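Local structure of catalase (Pseudomonas syringae, 1M7S) at residues L172-S177 and G416-S421. The protein breaks down hydrogen peroxide into water and oxygen with the help of a heme cofactor, protecting the cell from peroxide damage. Numbering follows the deposited sequence.
Unlike the reference sequence in segment 416-421: Tyr419 (reference Phe).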
ATOM      1  N   LEU A 172      15.965  11.212 -31.549  1.00  5.66           N
ATOM      2  CA  LEU A 172      17.236  10.555 -31.299  1.00  6.29           C
ATOM      3  C   LEU A 172      18.393  11.432 -31.755  1.00  7.29           C
ATOM      4  O   LEU A 172      19.472  11.419 -31.163  1.00  7.76           O
ATOM      5  CB  LEU A 172      17.317   9.217 -32.091  1.00  7.60           C
ATOM      6  CG  LEU A 172      16.374   8.174 -31.476  1.00  8.04           C
ATOM      7  CD1 LEU A 172      16.262   7.029 -32.477  1.00 10.08           C
ATOM      8  CD2 LEU A 172      16.960   7.758 -30.123  1.00  6.87           C
ATOM      9  N   THR A 173      18.198  12.265 -32.756  1.00  9.78           N
ATOM     10  CA  THR A 173      19.243  13.219 -33.213  1.00  7.43           C
ATOM     11  C   THR A 173      19.463  14.234 -32.113  1.00  9.98           C
ATOM     12  O   THR A 173      20.628  14.480 -31.731  1.00 11.77           O
ATOM     13  CB  THR A 173      18.754  13.915 -34.507  1.00  7.00           C
ATOM     14  OG1 THR A 173      18.677  12.884 -35.490  1.00  7.43           O
ATOM     15  CG2 THR A 173      19.658  15.019 -35.039  1.00  6.88           C
ATOM     16  N   LEU A 174      18.406  14.728 -31.457  1.00  7.26           N
ATOM     17  CA  LEU A 174      18.647  15.625 -30.325  1.00  8.20           C
ATOM     18  C   LEU A 174      19.359  14.922 -29.160  1.00  9.00           C
ATOM     19  O   LEU A 174      20.295  15.394 -28.525  1.00  6.92           O
ATOM     20  CB  LEU A 174      17.280  16.099 -29.726  1.00  8.25           C
ATOM     21  CG  LEU A 174      16.497  17.086 -30.587  1.00 10.99           C
ATOM     22  CD1 LEU A 174      15.138  17.360 -29.909  1.00 10.41           C
ATOM     23  CD2 LEU A 174      17.203  18.436 -30.772  1.00 11.02           C
ATOM     24  N   LEU A 175      18.891  13.711 -28.850  1.00  7.91           N
ATOM     25  CA  LEU A 175      19.427  12.915 -27.745  1.00  8.23           C
ATOM     26  C   LEU A 175      20.940  12.695 -27.833  1.00  7.31           C
ATOM     27  O   LEU A 175      21.619  12.845 -26.810  1.00  7.24           O
ATOM     28  CB  LEU A 175      18.715  11.546 -27.623  1.00  7.23           C
ATOM     29  CG  LEU A 175      19.306  10.652 -26.490  1.00  7.20           C
ATOM     30  CD1 LEU A 175      18.981  11.229 -25.106  1.00  7.38           C
ATOM     31  CD2 LEU A 175      18.729   9.246 -26.621  1.00  7.62           C
ATOM     32  N   TYR A 176      21.447  12.364 -29.013  1.00  7.06           N
ATOM     33  CA  TYR A 176      22.853  12.043 -29.199  1.00  7.71           C
ATOM     34  C   TYR A 176      23.673  13.283 -29.524  1.00  8.06           C
ATOM     35  O   TYR A 176      24.895  13.214 -29.584  1.00  8.47           O
ATOM     36  CB  TYR A 176      23.072  10.914 -30.257  1.00  7.27           C
ATOM     37  CG  TYR A 176      22.651   9.603 -29.593  1.00  6.92           C
ATOM     38  CD1 TYR A 176      21.429   9.022 -29.905  1.00  7.75           C
ATOM     39  CD2 TYR A 176      23.508   9.019 -28.642  1.00  6.11           C
ATOM     40  CE1 TYR A 176      21.072   7.834 -29.260  1.00  9.59           C
ATOM     41  CE2 TYR A 176      23.133   7.834 -28.017  1.00  7.84           C
ATOM     42  CZ  TYR A 176      21.917   7.267 -28.331  1.00  8.72           C
ATOM     43  OH  TYR A 176      21.500   6.114 -27.698  1.00  9.03           O
ATOM     44  N   SER A 177      23.075  14.435 -29.693  1.00  9.19           N
ATOM     45  CA  SER A 177      23.779  15.702 -29.875  1.00 10.30           C
ATOM     46  C   SER A 177      24.173  16.142 -28.463  1.00 10.91           C
ATOM     47  O   SER A 177      23.742  15.582 -27.450  1.00 10.13           O
ATOM     48  CB  SER A 177      22.866  16.772 -30.481  1.00  9.91           C
ATOM     49  OG  SER A 177      22.019  17.311 -29.468  1.00 11.94           O
ATOM     50  N   GLY A 416      16.731  15.791 -40.722  1.00 10.76           N
ATOM     51  CA  GLY A 416      17.783  16.322 -41.619  1.00 11.10           C
ATOM     52  C   GLY A 416      17.968  17.827 -41.420  1.00 11.23           C
ATOM     53  O   GLY A 416      19.114  18.346 -41.398  1.00 12.44           O
ATOM     54  N   ASP A 417      16.895  18.589 -41.321  1.00 11.22           N
ATOM     55  CA  ASP A 417      16.940  20.017 -41.043  1.00 13.25           C
ATOM     56  C   ASP A 417      17.774  20.294 -39.815  1.00 12.16           C
ATOM     57  O   ASP A 417      18.689  21.098 -39.803  1.00 12.24           O
ATOM     58  CB  ASP A 417      15.530  20.605 -40.883  1.00 15.97           C
ATOM     59  CG  ASP A 417      14.835  20.649 -42.224  1.00 20.20           C
ATOM     60  OD1 ASP A 417      15.513  20.589 -43.259  1.00 20.44           O
ATOM     61  OD2 ASP A 417      13.585  20.723 -42.273  1.00 24.15           O
ATOM     62  N   LEU A 418      17.486  19.567 -38.716  1.00 12.89           N
ATOM     63  CA  LEU A 418      18.236  19.676 -37.472  1.00 12.05           C
ATOM     64  C   LEU A 418      19.710  19.373 -37.610  1.00 12.03           C
ATOM     65  O   LEU A 418      20.561  20.227 -37.211  1.00 12.46           O
ATOM     66  CB  LEU A 418      17.537  18.763 -36.446  1.00 12.22           C
ATOM     67  CG  LEU A 418      17.994  18.824 -35.011  1.00 13.52           C
ATOM     68  CD1 LEU A 418      17.797  20.246 -34.479  1.00 12.41           C
ATOM     69  CD2 LEU A 418      17.129  17.857 -34.171  1.00 13.99           C
ATOM     70  N   TYR A 419      20.065  18.271 -38.263  1.00 10.48           N
ATOM     71  CA  TYR A 419      21.435  17.878 -38.529  1.00 11.35           C
ATOM     72  C   TYR A 419      22.182  18.971 -39.286  1.00 14.98           C
ATOM     73  O   TYR A 419      23.258  19.420 -38.857  1.00 15.90           O
ATOM     74  CB  TYR A 419      21.518  16.599 -39.424  1.00 10.69           C
ATOM     75  CG  TYR A 419      22.940  16.147 -39.666  1.00 11.89           C
ATOM     76  CD1 TYR A 419      23.708  15.501 -38.738  1.00 10.66           C
ATOM     77  CD2 TYR A 419      23.558  16.457 -40.898  1.00 11.42           C
ATOM     78  CE1 TYR A 419      25.025  15.136 -38.944  1.00 12.07           C
ATOM     79  CE2 TYR A 419      24.858  16.102 -41.134  1.00 12.19           C
ATOM     80  CZ  TYR A 419      25.587  15.448 -40.175  1.00 14.19           C
ATOM     81  OH  TYR A 419      26.911  15.101 -40.436  1.00 15.67           O
ATOM     82  N   ARG A 420      21.576  19.488 -40.345  1.00 17.12           N
ATOM     83  CA  ARG A 420      22.183  20.526 -41.159  1.00 17.08           C
ATOM     84  C   ARG A 420      22.331  21.866 -40.459  1.00 18.03           C
ATOM     85  O   ARG A 420      23.181  22.684 -40.895  1.00 17.06           O
ATOM     86  CB  ARG A 420      21.403  20.753 -42.464  1.00 17.63           C
ATOM     87  CG  ARG A 420      21.632  19.605 -43.448  1.00 19.77           C
ATOM     88  CD  ARG A 420      20.931  19.898 -44.763  1.00 20.02           C
ATOM     89  NE  ARG A 420      19.546  19.559 -44.705  1.00 22.60           N
ATOM     90  CZ  ARG A 420      18.922  18.406 -44.702  1.00 22.23           C
ATOM     91  NH1 ARG A 420      19.535  17.219 -44.778  1.00 21.78           N
ATOM     92  NH2 ARG A 420      17.600  18.449 -44.641  1.00 22.77           N
ATOM     93  N   SER A 421      21.548  22.129 -39.434  1.00 16.06           N
ATOM     94  CA  SER A 421      21.645  23.334 -38.640  1.00 15.63           C
ATOM     95  C   SER A 421      22.814  23.308 -37.642  1.00 17.17           C
ATOM     96  O   SER A 421      23.206  24.322 -37.066  1.00 16.02           O
ATOM     97  CB  SER A 421      20.315  23.529 -37.881  1.00 15.83           C
ATOM     98  OG  SER A 421      20.245  22.733 -36.705  1.00 15.23           O
TER
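Thr173 meets Leu418 through its methyl: CG2 lies 3.9 Å from Leu418 CD2, and the two side chains run past each other in opposite directions. With OG1 beside the backbone N (chi1 -66°), CG2 stands anti to that N and faces the second helix, while OG1 turns back to the carbonyl of Thr169 and also bonds the hydroxyl of Tyr460. Leu174 arrives differently, crossing Leu418 at about a right angle. Its CD2 is 3.4 Å from Leu418 CD2, tighter than normal van der Waals contact, and its CG stands 3.7 Å from the same methyl. Leu418, with CG anti to its own N (chi1 -172°) and chi2 near 60°, brings CD2 against both residues. Just past the helix, Ser177 OG bonds Leu174 O (2.7 Å), which also accepts from Ser177 N, and OG is bonded to Glu179 N as well. The 154 Å² contact is made by carbon-carbon approaches, and no hydrogen bond spans the segments. Through this small patch helix 169-176, within the catalase family region, joins helix 413-421 of the C-terminal helical region. Leu430 of helix 424-438 touches both Thr173 and Tyr419, while Phe126 and Pro127, just beyond strand 117-124, pack on Leu174.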